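Local structure of hypothetical conserved protein (Geobacillus kaustophilus, 2QYH) at residues M123-F128 and R169-S174. The protein is of unknown function but belongs to the haloacid dehalogenase-like hydrolases and may act as a magnesium-binding phosphatase. Sequence-based numbering, arbitrary orientation.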
HETATM    1  N   MSE D 123      -4.665  -1.310  16.743  1.00 34.94           N
HETATM    2  CA  MSE D 123      -3.875  -1.339  15.515  1.00 34.94           C
HETATM    3  C   MSE D 123      -4.398  -2.311  14.452  1.00 34.94           C
HETATM    4  O   MSE D 123      -4.220  -2.091  13.253  1.00 52.20           O
HETATM    5  CB  MSE D 123      -2.422  -1.683  15.833  1.00 67.65           C
HETATM    6  CG  MSE D 123      -1.727  -0.687  16.737  1.00 67.65           C
HETATM    7 SE   MSE D 123      -1.349   1.044  15.936  1.00 67.65          SE
HETATM    8  CE  MSE D 123      -1.705   0.674  14.082  1.00 67.65           C
ATOM      9  N   ALA D 124      -5.027  -3.393  14.890  1.00 46.37           N
ATOM     10  CA  ALA D 124      -5.559  -4.357  13.951  1.00 45.37           C
ATOM     11  C   ALA D 124      -6.697  -3.669  13.211  1.00 45.37           C
ATOM     12  O   ALA D 124      -6.981  -3.975  12.048  1.00 46.37           O
ATOM     13  CB  ALA D 124      -6.065  -5.576  14.691  1.00 34.36           C
ATOM     14  N   SER D 125      -7.341  -2.725  13.891  1.00 37.70           N
ATOM     15  CA  SER D 125      -8.445  -2.000  13.285  1.00 37.70           C
ATOM     16  C   SER D 125      -7.950  -1.084  12.167  1.00 37.70           C
ATOM     17  O   SER D 125      -8.717  -0.706  11.280  1.00 37.70           O
ATOM     18  CB  SER D 125      -9.206  -1.195  14.344  1.00 46.36           C
ATOM     19  OG  SER D 125      -8.415  -0.157  14.884  1.00 47.36           O
ATOM     20  N   LEU D 126      -6.671  -0.725  12.221  1.00 33.68           N
ATOM     21  CA  LEU D 126      -6.052   0.114  11.198  1.00 32.68           C
ATOM     22  C   LEU D 126      -5.463  -0.845  10.163  1.00 32.68           C
ATOM     23  O   LEU D 126      -4.844  -0.426   9.178  1.00 32.68           O
ATOM     24  CB  LEU D 126      -4.937   0.954  11.818  1.00 37.31           C
ATOM     25  CG  LEU D 126      -5.201   2.426  12.151  1.00 38.31           C
ATOM     26  CD1 LEU D 126      -6.648   2.643  12.534  1.00 39.31           C
ATOM     27  CD2 LEU D 126      -4.265   2.851  13.270  1.00 37.31           C
ATOM     28  N   LYS D 127      -5.682  -2.137  10.416  1.00 36.62           N
ATOM     29  CA  LYS D 127      -5.210  -3.239   9.585  1.00 36.62           C
ATOM     30  C   LYS D 127      -3.699  -3.392   9.650  1.00 35.62           C
ATOM     31  O   LYS D 127      -3.051  -3.746   8.665  1.00 35.62           O
ATOM     32  CB  LYS D 127      -5.669  -3.073   8.131  1.00 34.52           C
ATOM     33  CG  LYS D 127      -7.174  -3.182   7.948  1.00 34.52           C
ATOM     34  CD  LYS D 127      -7.716  -4.451   8.605  1.00 37.52           C
ATOM     35  CE  LYS D 127      -9.221  -4.580   8.435  1.00 39.52           C
ATOM     36  NZ  LYS D 127      -9.608  -4.730   7.003  1.00 41.52           N
ATOM     37  N   PHE D 128      -3.150  -3.129  10.830  1.00 36.82           N
ATOM     38  CA  PHE D 128      -1.720  -3.260  11.059  1.00 36.82           C
ATOM     39  C   PHE D 128      -1.373  -4.259  12.148  1.00 37.82           C
ATOM     40  O   PHE D 128      -2.140  -4.476  13.096  1.00 37.82           O
ATOM     41  CB  PHE D 128      -1.106  -1.904  11.400  1.00 32.52           C
ATOM     42  CG  PHE D 128      -0.708  -1.113  10.205  1.00 30.52           C
ATOM     43  CD1 PHE D 128      -1.611  -0.256   9.591  1.00 30.52           C
ATOM     44  CD2 PHE D 128       0.577  -1.236   9.684  1.00 29.52           C
ATOM     45  CE1 PHE D 128      -1.244   0.474   8.468  1.00 29.52           C
ATOM     46  CE2 PHE D 128       0.956  -0.512   8.559  1.00 29.52           C
ATOM     47  CZ  PHE D 128       0.042   0.344   7.950  1.00 29.52           C
ATOM     48  N   ARG D 169      -8.545  11.469  20.399  1.00 37.96           N
ATOM     49  CA  ARG D 169      -8.953  10.073  20.443  1.00 38.96           C
ATOM     50  C   ARG D 169      -9.607   9.582  19.155  1.00 38.96           C
ATOM     51  O   ARG D 169     -10.389  10.296  18.524  1.00 38.96           O
ATOM     52  CB  ARG D 169      -9.892   9.861  21.642  1.00 44.08           C
ATOM     53  CG  ARG D 169     -10.257   8.407  21.933  1.00 44.08           C
ATOM     54  CD  ARG D 169     -10.809   8.248  23.350  1.00 43.08           C
ATOM     55  NE  ARG D 169      -9.781   8.478  24.366  1.00 42.08           N
ATOM     56  CZ  ARG D 169      -8.838   7.601  24.695  1.00 41.08           C
ATOM     57  NH1 ARG D 169      -8.785   6.419  24.098  1.00 40.08           N
ATOM     58  NH2 ARG D 169      -7.935   7.910  25.617  1.00 40.08           N
ATOM     59  N   TRP D 170      -9.275   8.351  18.772  1.00 42.76           N
ATOM     60  CA  TRP D 170      -9.821   7.737  17.565  1.00 42.76           C
ATOM     61  C   TRP D 170     -10.239   6.291  17.834  1.00 43.76           C
ATOM     62  O   TRP D 170     -10.838   5.643  16.975  1.00 43.76           O
ATOM     63  CB  TRP D 170      -8.782   7.750  16.437  1.00 35.20           C
ATOM     64  CG  TRP D 170      -7.520   7.044  16.808  1.00 34.20           C
ATOM     65  CD1 TRP D 170      -6.483   7.551  17.533  1.00 33.20           C
ATOM     66  CD2 TRP D 170      -7.190   5.674  16.531  1.00 33.20           C
ATOM     67  NE1 TRP D 170      -5.522   6.583  17.731  1.00 32.20           N
ATOM     68  CE2 TRP D 170      -5.929   5.427  17.131  1.00 33.20           C
ATOM     69  CE3 TRP D 170      -7.828   4.640  15.843  1.00 33.20           C
ATOM     70  CZ2 TRP D 170      -5.299   4.178  17.055  1.00 33.20           C
ATOM     71  CZ3 TRP D 170      -7.200   3.401  15.770  1.00 33.20           C
ATOM     72  CH2 TRP D 170      -5.947   3.183  16.373  1.00 33.20           C
ATOM     73  N   HIS D 171      -9.906   5.782  19.017  1.00 54.49           N
ATOM     74  CA  HIS D 171     -10.256   4.410  19.384  1.00 55.49           C
ATOM     75  C   HIS D 171     -10.504   4.336  20.891  1.00 56.49           C
ATOM     76  O   HIS D 171     -10.125   5.246  21.627  1.00 56.49           O
ATOM     77  CB  HIS D 171      -9.125   3.458  18.962  1.00 47.88           C
ATOM     78  CG  HIS D 171      -9.447   2.000  19.136  1.00 49.88           C
ATOM     79  ND1 HIS D 171      -9.222   1.321  20.314  1.00 51.88           N
ATOM     80  CD2 HIS D 171      -9.971   1.096  18.275  1.00 50.88           C
ATOM     81  CE1 HIS D 171      -9.589   0.061  20.172  1.00 51.88           C
ATOM     82  NE2 HIS D 171     -10.048  -0.103  18.942  1.00 51.88           N
ATOM     83  N   ASP D 172     -11.156   3.270  21.346  1.00 53.85           N
ATOM     84  CA  ASP D 172     -11.438   3.098  22.769  1.00 52.85           C
ATOM     85  C   ASP D 172     -10.182   3.039  23.610  1.00 52.85           C
ATOM     86  O   ASP D 172     -10.168   3.511  24.744  1.00 52.85           O
ATOM     87  CB  ASP D 172     -12.227   1.815  23.018  1.00 68.21           C
ATOM     88  CG  ASP D 172     -13.703   1.991  22.762  1.00 69.21           C
ATOM     89  OD1 ASP D 172     -14.449   0.998  22.837  1.00 71.21           O
ATOM     90  OD2 ASP D 172     -14.110   3.137  22.488  1.00 70.21           O
ATOM     91  N   VAL D 173      -9.123   2.458  23.064  1.00 45.33           N
ATOM     92  CA  VAL D 173      -7.895   2.333  23.832  1.00 44.33           C
ATOM     93  C   VAL D 173      -6.661   2.996  23.235  1.00 44.33           C
ATOM     94  O   VAL D 173      -5.534   2.656  23.602  1.00 44.33           O
ATOM     95  CB  VAL D 173      -7.570   0.843  24.097  1.00 36.84           C
ATOM     96  CG1 VAL D 173      -8.692   0.200  24.901  1.00 36.84           C
ATOM     97  CG2 VAL D 173      -7.378   0.111  22.786  1.00 35.84           C
ATOM     98  N   SER D 174      -6.862   3.945  22.327  1.00 49.96           N
ATOM     99  CA  SER D 174      -5.730   4.628  21.711  1.00 48.96           C
ATOM    100  C   SER D 174      -6.092   6.031  21.242  1.00 47.96           C
ATOM    101  O   SER D 174      -7.156   6.252  20.661  1.00 47.96           O
ATOM    102  CB  SER D 174      -5.208   3.817  20.522  1.00 48.84           C
ATOM    103  OG  SER D 174      -4.022   4.382  19.990  1.00 48.84           O
TER
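S125 and L126, in the type I turn from A124 to K127 that leads out of helix 117-124, meet W170 and H171 in the region of strand 165-171. S125 OG lies near the plane of the W170 indole, at its edge, 3.9 Å from W170 CZ3. S125 OG is also 3.9 Å from H171 CD2. Its hydrogen bond goes back to S122 O, so it meets both rings only by packing. L126 brings both methyls to the six-membered ring of W170: CD1 is 3.4 Å from W170 CZ3, and CD2 is 3.5 Å from W170 CH2. K127 has positive phi in a Schellman motif: F128 N bonds M123 O and K127 N bonds A124 O. K127 O bonds Q56 NE2 of the second subunit.

Across the contact, H171 ND1 accepts a nearly straight bond from V173 N (177°), which helps fix the imidazole. With an alanine at W170, the L126 methyls would probably lose their aromatic partner and a gap open beside S125. The contact joins helix 117-124 to the five-stranded antiparallel sheet, consistent with the cap domain of Cof-type HAD hydrolases. The chemistry implies a small surface contact held by van der Waals packing alone.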